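Local coordinates for cell division control protein 45 cdc45 putative (Entamoeba histolytica, PDB 6CC2) that probably acts in chromosomal DNA replication, as other Cdc45 proteins do within the replicative CMG helicase, at residues Ser43-Lys48 / Ala188-Leu193; Ile125-Tyr130 / Tyr178-Gly183; Asp199-Ala204 / Ile230-Leu235. All coordinates share one frame; numbering follows the deposited sequence.

Overall arrangement
Helix 182-192 carries one side of contacts 1 and 2 and touches contact 3 through Lys191 and Ala190; all three contacts lie on the same side of the chain's centre. Its last turns pack on helix 33-48 in contact 1, and its N-terminal approach meets the loop after strand 122-125 in contact 2, with centres about 15 Å apart. Ala188 CB and Ser127 CB touch at 3.7 Å between the two. Contact 3 joins the next two helices, its centre about 15 Å from that of contact 1. Lys191 NZ reaches Asn232 OD1 at 3.1 Å, and Ala190 CB meets Met200 SE at 3.6 Å. Contacts 2 and 3 do not touch; their centres are about 17 Å apart.

Contact 1 of 3, residues Ser43-Lys48 / Ala188-Leu193; sequences SMMFEK and AIAKKL. With EDO (1,2-ethanediol), chain J.
Met45 on helix 33-48 and Ala190 on helix 182-192 bring their CA atoms to 7.4 Å, the closest pairing of the two backbones. Helix 33-48 is the connection of a beta-alpha-beta crossover between the adjacent parallel strands 24-29 and 53-57, so the contact packs a later helix against the parallel-sheet domain. Such a domain is consistent with the kinship of Cdc45 to DHH-family phosphoesterases. The interface is small, apolar and buried, with 126 Å² covered in all. Met45, a selenomethionine, spans most of the gap. Its CG stands anti to its own carbonyl carbon (chi1 -70°) and the chain runs out extended through CG, carrying SE to the wall of the other helix. The small side chain of Ala190 lets SE come down onto the backbone, 3.7 Å from Ala190 CA. Here the chain bends, and chi3 of -91° turns the methyl CE along the helix toward Ile189. The Met45 chain runs nearly perpendicular to that of Ile189 and meets its gamma methyl CG2, not the longer CG1-CD1 arm. Tyr12 and Phe8 of helix 8-20 flank the site, touching Met45 and Ile189 respectively. Beyond the pairing, Lys48 forms a salt bridge with Glu197, in the loop that follows helix 182-192. At the tip of Met45, CE is 4.1 Å from Ile189 CG2 and just as far from Ala190 CB.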
loop_
_atom_site.group_PDB
_atom_site.type_symbol
_atom_site.label_atom_id
_atom_site.label_comp_id
_atom_site.label_asym_id
_atom_site.label_seq_id
_atom_site.Cartn_x
_atom_site.Cartn_y
_atom_site.Cartn_z
ATOM N N SER A 43 11.295 -15.890 -3.884
ATOM C CA SER A 43 11.926 -16.734 -2.879
ATOM C C SER A 43 11.490 -18.183 -3.006
ATOM O O SER A 43 12.259 -19.090 -2.684
ATOM C CB SER A 43 11.629 -16.200 -1.480
ATOM O OG SER A 43 10.267 -16.425 -1.149
HETATM N N MSE A 44 10.278 -18.435 -3.478
HETATM C CA MSE A 44 9.808 -19.800 -3.673
HETATM C C MSE A 44 10.623 -20.526 -4.741
HETATM O O MSE A 44 10.962 -21.696 -4.583
HETATM C CB MSE A 44 8.329 -19.811 -4.060
HETATM C CG MSE A 44 7.431 -19.325 -2.954
HETATM SE SE MSE A 44 5.667 -18.865 -3.621
HETATM C CE MSE A 44 4.961 -20.676 -3.933
HETATM N N MSE A 45 10.897 -19.827 -5.841
HETATM C CA MSE A 45 11.739 -20.368 -6.904
HETATM C C MSE A 45 13.149 -20.592 -6.383
HETATM O O MSE A 45 13.728 -21.649 -6.591
HETATM C CB MSE A 45 11.762 -19.414 -8.095
HETATM C CG MSE A 45 10.441 -19.348 -8.842
HETATM SE SE MSE A 45 10.632 -18.296 -10.457
HETATM C CE MSE A 45 10.161 -16.553 -9.710
ATOM N N PHE A 46 13.701 -19.574 -5.715
ATOM C CA PHE A 46 15.062 -19.688 -5.194
ATOM C C PHE A 46 15.196 -20.852 -4.224
ATOM O O PHE A 46 16.177 -21.611 -4.295
ATOM C CB PHE A 46 15.469 -18.388 -4.501
ATOM C CG PHE A 46 15.543 -17.192 -5.404
ATOM C CD1 PHE A 46 15.545 -17.326 -6.783
ATOM C CD2 PHE A 46 15.597 -15.913 -4.859
ATOM C CE1 PHE A 46 15.613 -16.215 -7.598
ATOM C CE2 PHE A 46 15.676 -14.809 -5.678
ATOM C CZ PHE A 46 15.702 -14.972 -7.047
ATOM N N GLU A 47 14.230 -21.020 -3.318
ATOM C CA GLU A 47 14.262 -22.142 -2.386
ATOM C C GLU A 47 14.314 -23.472 -3.127
ATOM O O GLU A 47 15.131 -24.348 -2.811
ATOM C CB GLU A 47 13.042 -22.109 -1.470
ATOM C CG GLU A 47 13.039 -21.014 -0.425
ATOM C CD GLU A 47 11.705 -20.921 0.302
ATOM O OE1 GLU A 47 10.985 -21.940 0.366
ATOM O OE2 GLU A 47 11.372 -19.825 0.800
ATOM N N LYS A 48 13.446 -23.641 -4.125
ATOM C CA LYS A 48 13.378 -24.910 -4.842
ATOM C C LYS A 48 14.685 -25.221 -5.555
ATOM O O LYS A 48 15.031 -26.391 -5.724
ATOM C CB LYS A 48 12.214 -24.873 -5.837
ATOM C CG LYS A 48 11.620 -26.231 -6.152
ATOM C CD LYS A 48 10.103 -26.213 -6.011
ATOM C CE LYS A 48 9.682 -26.130 -4.551
ATOM N NZ LYS A 48 8.209 -25.974 -4.405
ATOM N N ALA A 188 5.233 -13.814 -13.699
ATOM C CA ALA A 188 5.555 -13.970 -15.118
ATOM C C ALA A 188 6.882 -14.696 -15.319
ATOM O O ALA A 188 7.014 -15.486 -16.252
ATOM C CB ALA A 188 5.587 -12.604 -15.803
ATOM N N ILE A 189 7.878 -14.427 -14.470
ATOM C CA ILE A 189 9.141 -15.162 -14.536
ATOM C C ILE A 189 8.893 -16.642 -14.294
ATOM O O ILE A 189 9.394 -17.497 -15.022
ATOM C CB ILE A 189 10.156 -14.594 -13.522
ATOM C CG1 ILE A 189 10.519 -13.147 -13.893
ATOM C CG2 ILE A 189 11.381 -15.485 -13.454
ATOM C CD1 ILE A 189 11.304 -12.419 -12.812
ATOM N N ALA A 190 8.128 -16.962 -13.252
ATOM C CA ALA A 190 7.890 -18.364 -12.916
ATOM C C ALA A 190 7.174 -19.095 -14.053
ATOM O O ALA A 190 7.499 -20.240 -14.359
ATOM C CB ALA A 190 7.084 -18.457 -11.625
ATOM N N LYS A 191 6.214 -18.429 -14.701
ATOM C CA LYS A 191 5.474 -19.052 -15.788
ATOM C C LYS A 191 6.380 -19.314 -16.977
ATOM O O LYS A 191 6.348 -20.397 -17.567
ATOM C CB LYS A 191 4.305 -18.160 -16.202
ATOM C CG LYS A 191 3.173 -18.098 -15.182
ATOM C CD LYS A 191 2.014 -17.215 -15.652
ATOM C CE LYS A 191 1.469 -17.635 -17.014
ATOM N NZ LYS A 191 1.138 -19.087 -17.087
ATOM N N LYS A 192 7.199 -18.319 -17.342
ATOM C CA LYS A 192 8.089 -18.478 -18.492
ATOM C C LYS A 192 9.081 -19.608 -18.269
ATOM O O LYS A 192 9.456 -20.330 -19.215
ATOM C CB LYS A 192 8.818 -17.162 -18.758
ATOM C CG LYS A 192 9.809 -17.208 -19.927
ATOM C CD LYS A 192 9.110 -17.507 -21.256
ATOM C CE LYS A 192 10.064 -17.331 -22.423
ATOM N NZ LYS A 192 9.369 -17.477 -23.730
ATOM N N LEU A 193 9.531 -19.774 -17.028
ATOM C CA LEU A 193 10.557 -20.776 -16.717
ATOM C C LEU A 193 9.973 -22.124 -16.298
ATOM O O LEU A 193 10.735 -23.009 -15.873
ATOM C CB LEU A 193 11.466 -20.248 -15.607
ATOM C CG LEU A 193 12.215 -18.953 -15.931
ATOM C CD1 LEU A 193 13.006 -18.474 -14.715
ATOM C CD2 LEU A 193 13.151 -19.166 -17.118
HETATM C C1 EDO J . 12.589 -16.328 3.129
HETATM O O1 EDO J . 13.698 -15.616 2.562
HETATM C C2 EDO J . 12.149 -17.415 2.160
HETATM O O2 EDO J . 13.267 -18.255 1.838
#

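Contact 2 of 3, residues Ile125-Tyr130 / Tyr178-Gly183; sequences ITSNEY and YSESVG. With EDO (1,2-ethanediol), chain I; EDO (1,2-ethanediol), chain E.
The loop leaving strand 122-125 of the parallel sheet meets the turn that leads into helix 182-192, and Ser127 and Glu180 are the residues that join them. Ser127 OG donates to Glu180 OE1 in an unusually short hydrogen bond of 2.5 Å. A water closes a second route between the same residues. It accepts from Ser127 N at 3.0 Å and donates to Glu180 OE1 at 2.6 Å, so a backbone amide and a hydroxyl of one serine both serve a single carboxylate oxygen, one of them indirectly. Two donors on OE1 would be consistent with a charged carboxylate and may limit its rotation. The reach comes from Glu180, whose CG is anti to the backbone N (chi1 -167°) and whose chain continues nearly straight, holding the carboxylate out across the gap. Ser127 answers with OG tucked between its backbone N and carbonyl carbon, chi1 71°, on the side facing OE1. Glu180 OE2 lies farther off, 3.3 Å from Ser127 OG, and has a long, weak ion pair with Arg184. The contact is small, 75 Å², and partly exposed; beyond it Glu129 and Tyr130 are poorly ordered, and the chain after Tyr130 is not modelled until shortly before strand 177-178. Ser181, the next residue after Glu180, is the N-cap of helix 182-192, its OG bonded to Arg184 N and to Asp34. Ile125, on the end of strand 122-125, packs between Val185 of that helix, helix 8-20 and the neighbouring strand 102-106.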
loop_
_atom_site.group_PDB
_atom_site.type_symbol
_atom_site.label_atom_id
_atom_site.label_comp_id
_atom_site.label_asym_id
_atom_site.label_seq_id
_atom_site.Cartn_x
_atom_site.Cartn_y
_atom_site.Cartn_z
ATOM N N ILE A 125 13.452 -5.290 -15.259
ATOM C CA ILE A 125 12.675 -6.473 -15.615
ATOM C C ILE A 125 11.228 -6.085 -15.877
ATOM O O ILE A 125 10.581 -5.423 -15.051
ATOM C CB ILE A 125 12.767 -7.553 -14.524
ATOM C CG1 ILE A 125 14.211 -7.988 -14.349
ATOM C CG2 ILE A 125 11.891 -8.748 -14.882
ATOM C CD1 ILE A 125 14.417 -8.930 -13.174
ATOM N N THR A 126 10.723 -6.494 -17.044
ATOM C CA THR A 126 9.318 -6.354 -17.388
ATOM C C THR A 126 8.811 -7.709 -17.858
ATOM O O THR A 126 9.598 -8.581 -18.248
ATOM C CB THR A 126 9.093 -5.324 -18.505
ATOM O OG1 THR A 126 9.520 -5.894 -19.743
ATOM C CG2 THR A 126 9.877 -4.050 -18.240
ATOM N N SER A 127 7.493 -7.873 -17.837
ATOM C CA SER A 127 6.883 -9.157 -18.166
ATOM C C SER A 127 6.625 -9.359 -19.650
ATOM O O SER A 127 6.246 -10.470 -20.050
ATOM C CB SER A 127 5.565 -9.307 -17.414
ATOM O OG SER A 127 4.600 -8.420 -17.951
ATOM N N ASN A 128 6.821 -8.334 -20.479
ATOM C CA ASN A 128 6.517 -8.465 -21.897
ATOM C C ASN A 128 7.290 -9.623 -22.519
ATOM O O ASN A 128 8.298 -10.096 -21.984
ATOM C CB ASN A 128 6.869 -7.179 -22.645
ATOM C CG ASN A 128 6.562 -5.932 -21.849
ATOM O OD1 ASN A 128 5.424 -5.705 -21.434
ATOM N ND2 ASN A 128 7.586 -5.120 -21.612
ATOM N N GLU A 129 6.804 -10.080 -23.676
ATOM C CA GLU A 129 7.498 -11.083 -24.470
ATOM C C GLU A 129 8.071 -10.530 -25.767
ATOM O O GLU A 129 8.830 -11.238 -26.440
ATOM C CB GLU A 129 6.556 -12.250 -24.807
ATOM C CG GLU A 129 6.212 -13.154 -23.631
ATOM C CD GLU A 129 7.392 -13.986 -23.161
ATOM O OE1 GLU A 129 8.311 -14.244 -23.971
ATOM O OE2 GLU A 129 7.399 -14.379 -21.975
ATOM N N TYR A 130 7.729 -9.300 -26.142
ATOM C CA TYR A 130 8.200 -8.736 -27.402
ATOM C C TYR A 130 9.708 -8.503 -27.380
ATOM O O TYR A 130 10.290 -8.226 -26.331
ATOM C CB TYR A 130 7.462 -7.428 -27.720
ATOM C CG TYR A 130 7.474 -6.397 -26.611
ATOM C CD1 TYR A 130 8.665 -5.836 -26.163
ATOM C CD2 TYR A 130 6.291 -5.966 -26.028
ATOM C CE1 TYR A 130 8.678 -4.895 -25.153
ATOM C CE2 TYR A 130 6.299 -5.020 -25.022
ATOM C CZ TYR A 130 7.494 -4.486 -24.590
ATOM O OH TYR A 130 7.508 -3.545 -23.586
ATOM N N TYR A 178 1.870 4.376 -12.166
ATOM C CA TYR A 178 2.158 3.011 -11.772
ATOM C C TYR A 178 1.647 2.049 -12.833
ATOM O O TYR A 178 0.526 2.204 -13.347
ATOM C CB TYR A 178 1.538 2.642 -10.414
ATOM C CG TYR A 178 2.006 3.530 -9.291
ATOM C CD1 TYR A 178 1.389 4.765 -9.051
ATOM C CD2 TYR A 178 3.052 3.169 -8.490
ATOM C CE1 TYR A 178 1.821 5.581 -8.050
ATOM C CE2 TYR A 178 3.484 3.984 -7.461
ATOM C CZ TYR A 178 2.861 5.198 -7.255
ATOM O OH TYR A 178 3.289 6.021 -6.230
ATOM N N SER A 179 2.487 1.070 -13.166
ATOM C CA SER A 179 2.152 0.038 -14.136
ATOM C C SER A 179 2.036 -1.312 -13.438
ATOM O O SER A 179 1.616 -1.392 -12.273
ATOM C CB SER A 179 3.196 0.027 -15.249
ATOM O OG SER A 179 2.771 -0.800 -16.338
ATOM N N GLU A 180 2.448 -2.375 -14.124
ATOM C CA GLU A 180 2.197 -3.733 -13.654
ATOM C C GLU A 180 2.729 -4.005 -12.250
ATOM O O GLU A 180 3.845 -3.620 -11.883
ATOM C CB GLU A 180 2.828 -4.721 -14.640
ATOM C CG GLU A 180 2.394 -6.148 -14.471
ATOM C CD GLU A 180 2.774 -6.986 -15.670
ATOM O OE1 GLU A 180 3.939 -6.882 -16.108
ATOM O OE2 GLU A 180 1.903 -7.723 -16.183
ATOM N N SER A 181 1.926 -4.731 -11.474
ATOM C CA SER A 181 2.310 -5.162 -10.126
ATOM C C SER A 181 3.650 -5.879 -10.152
ATOM O O SER A 181 3.931 -6.634 -11.076
ATOM C CB SER A 181 1.212 -6.097 -9.590
ATOM O OG SER A 181 1.709 -7.149 -8.819
ATOM N N VAL A 182 4.475 -5.633 -9.133
ATOM C CA VAL A 182 5.781 -6.296 -9.083
ATOM C C VAL A 182 5.621 -7.786 -8.781
ATOM O O VAL A 182 6.419 -8.632 -9.245
ATOM C CB VAL A 182 6.736 -5.612 -8.092
ATOM C CG1 VAL A 182 7.089 -4.205 -8.590
ATOM C CG2 VAL A 182 6.130 -5.535 -6.663
ATOM N N GLY A 183 4.620 -8.152 -8.004
ATOM C CA GLY A 183 4.302 -9.563 -7.835
ATOM C C GLY A 183 3.889 -10.236 -9.123
ATOM O O GLY A 183 4.210 -11.410 -9.351
HETATM C C1 EDO I . 11.782 -4.685 -26.764
HETATM O O1 EDO I . 11.129 -5.448 -27.785
HETATM C C2 EDO I . 11.187 -3.283 -26.703
HETATM O O2 EDO I . 11.681 -2.606 -25.544
HETATM C C1 EDO E . -2.331 1.561 -16.361
HETATM O O1 EDO E . -1.174 2.406 -16.428
HETATM C C2 EDO E . -2.077 0.407 -15.395
HETATM O O2 EDO E . -1.793 0.910 -14.086
HETATM O O HOH W 1 6.105 -5.538 -16.562
#

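Contact 3 of 3, residues Asp199-Ala204 / Ile230-Leu235; sequences DMYWYA and IDNLQL
Leu233 lies over one face of the Tyr201 ring and Asn232 meets the ring's hydroxyl; together they make the tight part of the contact. Leu233 CG makes a CH-pi interaction 4.3 Å from the ring centroid and only 13° off the ring normal. The leucine and tyrosine chains point opposite ways as they pass, so Leu233 CD1 reaches back to the root of the ring, 3.8 Å from Tyr201 CB, while Leu233 CD2 lies over the same face, near Tyr201 CD2. Phe342 of strand 338-344 and Met251 of strand 251-257 also touch Leu233. At the other end of the ring, Tyr201 OH presses on Asn232 CB at 3.2 Å, the asparagine chain running roughly perpendicular to the tyrosine. The Asn232 amide is engaged elsewhere, ND2 by Tyr228 O and OD1 by Lys191. A Schellman motif terminates this second helix: Gln234, with positive phi, is the C-prime residue, and Leu235 N bonds to Ile230 O at 3.0 Å. The exposed flank is formed by Asp231 and Gln234, which do not meet 199-204. There Gln234 folds back, NE2 donating to a lone pair of Asp231 O at 2.8 Å, in the carbonyl plane.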
loop_
_atom_site.group_PDB
_atom_site.type_symbol
_atom_site.label_atom_id
_atom_site.label_comp_id
_atom_site.label_asym_id
_atom_site.label_seq_id
_atom_site.Cartn_x
_atom_site.Cartn_y
_atom_site.Cartn_z
ATOM N N ASP A 199 -0.143 -21.667 -5.868
ATOM C CA ASP A 199 -0.276 -20.709 -4.768
ATOM C C ASP A 199 0.203 -19.313 -5.165
ATOM O O ASP A 199 -0.208 -18.311 -4.563
ATOM C CB ASP A 199 0.528 -21.189 -3.558
ATOM C CG ASP A 199 -0.290 -22.026 -2.602
ATOM O OD1 ASP A 199 -1.535 -21.945 -2.640
ATOM O OD2 ASP A 199 0.319 -22.756 -1.799
HETATM N N MSE A 200 1.115 -19.221 -6.135
HETATM C CA MSE A 200 1.610 -17.920 -6.573
HETATM C C MSE A 200 0.476 -17.005 -7.062
HETATM O O MSE A 200 0.593 -15.779 -7.020
HETATM C CB MSE A 200 2.636 -18.097 -7.673
HETATM C CG MSE A 200 3.919 -18.738 -7.215
HETATM SE SE MSE A 200 5.100 -19.067 -8.701
HETATM C CE MSE A 200 6.618 -19.666 -7.675
ATOM N N TYR A 201 -0.637 -17.578 -7.504
ATOM C CA TYR A 201 -1.756 -16.743 -7.941
ATOM C C TYR A 201 -2.460 -16.065 -6.765
ATOM O O TYR A 201 -2.932 -14.923 -6.885
ATOM C CB TYR A 201 -2.744 -17.575 -8.760
ATOM C CG TYR A 201 -2.220 -17.855 -10.162
ATOM C CD1 TYR A 201 -2.481 -16.968 -11.198
ATOM C CD2 TYR A 201 -1.437 -18.975 -10.435
ATOM C CE1 TYR A 201 -1.993 -17.201 -12.477
ATOM C CE2 TYR A 201 -0.958 -19.219 -11.711
ATOM C CZ TYR A 201 -1.244 -18.324 -12.727
ATOM O OH TYR A 201 -0.750 -18.557 -13.993
ATOM N N TRP A 202 -2.580 -16.757 -5.629
ATOM C CA TRP A 202 -3.069 -16.119 -4.406
ATOM C C TRP A 202 -2.194 -14.936 -4.024
ATOM O O TRP A 202 -2.686 -13.835 -3.756
ATOM C CB TRP A 202 -3.095 -17.159 -3.288
ATOM C CG TRP A 202 -3.368 -16.665 -1.902
ATOM C CD1 TRP A 202 -2.563 -16.832 -0.806
ATOM C CD2 TRP A 202 -4.528 -15.967 -1.445
ATOM N NE1 TRP A 202 -3.164 -16.322 0.309
ATOM C CE2 TRP A 202 -4.367 -15.760 -0.056
ATOM C CE3 TRP A 202 -5.711 -15.531 -2.060
ATOM C CZ2 TRP A 202 -5.333 -15.111 0.720
ATOM C CZ3 TRP A 202 -6.654 -14.873 -1.294
ATOM C CH2 TRP A 202 -6.465 -14.673 0.082
ATOM N N TYR A 203 -0.874 -15.147 -4.003
ATOM C CA TYR A 203 0.035 -14.045 -3.671
ATOM C C TYR A 203 -0.092 -12.932 -4.700
ATOM O O TYR A 203 -0.208 -11.760 -4.350
ATOM C CB TYR A 203 1.464 -14.583 -3.589
ATOM C CG TYR A 203 1.625 -15.711 -2.575
ATOM C CD1 TYR A 203 0.885 -15.747 -1.415
ATOM C CD2 TYR A 203 2.531 -16.740 -2.802
ATOM C CE1 TYR A 203 1.019 -16.781 -0.494
ATOM C CE2 TYR A 203 2.682 -17.784 -1.893
ATOM C CZ TYR A 203 1.917 -17.791 -0.736
ATOM O OH TYR A 203 2.037 -18.797 0.180
ATOM N N ALA A 204 -0.096 -13.286 -5.988
ATOM C CA ALA A 204 -0.217 -12.256 -7.010
ATOM C C ALA A 204 -1.533 -11.502 -6.883
ATOM O O ALA A 204 -1.591 -10.279 -7.131
ATOM C CB ALA A 204 -0.096 -12.882 -8.407
ATOM N N ILE A 230 -8.037 -15.846 -13.780
ATOM C CA ILE A 230 -9.147 -16.729 -14.155
ATOM C C ILE A 230 -8.782 -17.564 -15.367
ATOM O O ILE A 230 -9.093 -18.765 -15.433
ATOM C CB ILE A 230 -10.428 -15.908 -14.423
ATOM C CG1 ILE A 230 -10.975 -15.332 -13.109
ATOM C CG2 ILE A 230 -11.461 -16.759 -15.117
ATOM C CD1 ILE A 230 -12.095 -14.317 -13.310
ATOM N N ASP A 231 -8.153 -16.937 -16.369
ATOM C CA ASP A 231 -7.796 -17.632 -17.586
ATOM C C ASP A 231 -6.761 -18.718 -17.304
ATOM O O ASP A 231 -6.877 -19.838 -17.804
ATOM C CB ASP A 231 -7.244 -16.645 -18.624
ATOM C CG ASP A 231 -8.329 -15.744 -19.233
ATOM O OD1 ASP A 231 -9.523 -15.964 -18.974
ATOM O OD2 ASP A 231 -7.973 -14.803 -19.976
ATOM N N ASN A 232 -5.738 -18.396 -16.505
ATOM C CA ASN A 232 -4.665 -19.367 -16.316
ATOM C C ASN A 232 -5.055 -20.499 -15.366
ATOM O O ASN A 232 -4.520 -21.618 -15.496
ATOM C CB ASN A 232 -3.409 -18.673 -15.818
ATOM C CG ASN A 232 -2.655 -17.986 -16.937
ATOM O OD1 ASN A 232 -1.887 -18.617 -17.661
ATOM N ND2 ASN A 232 -2.894 -16.688 -17.101
ATOM N N LEU A 233 -5.972 -20.251 -14.449
ATOM C CA LEU A 233 -6.479 -21.278 -13.551
ATOM C C LEU A 233 -7.784 -21.887 -14.028
ATOM O O LEU A 233 -8.304 -22.790 -13.366
ATOM C CB LEU A 233 -6.672 -20.714 -12.146
ATOM C CG LEU A 233 -5.389 -20.294 -11.411
ATOM C CD1 LEU A 233 -5.693 -19.580 -10.141
ATOM C CD2 LEU A 233 -4.538 -21.520 -11.133
ATOM N N GLN A 234 -8.304 -21.442 -15.174
ATOM C CA GLN A 234 -9.546 -21.950 -15.749
ATOM C C GLN A 234 -10.695 -21.905 -14.737
ATOM O O GLN A 234 -11.429 -22.875 -14.538
ATOM C CB GLN A 234 -9.338 -23.364 -16.303
ATOM C CG GLN A 234 -8.509 -23.388 -17.570
ATOM C CD GLN A 234 -9.201 -22.688 -18.731
ATOM O OE1 GLN A 234 -10.192 -23.169 -19.250
ATOM N NE2 GLN A 234 -8.682 -21.523 -19.113
ATOM N N LEU A 235 -10.866 -20.750 -14.122
ATOM C CA LEU A 235 -11.936 -20.523 -13.166
ATOM C C LEU A 235 -13.137 -19.875 -13.858
ATOM O O LEU A 235 -13.079 -19.463 -15.019
ATOM C CB LEU A 235 -11.459 -19.649 -12.016
ATOM C CG LEU A 235 -10.272 -20.187 -11.201
ATOM C CD1 LEU A 235 -9.799 -19.155 -10.210
ATOM C CD2 LEU A 235 -10.663 -21.482 -10.512
#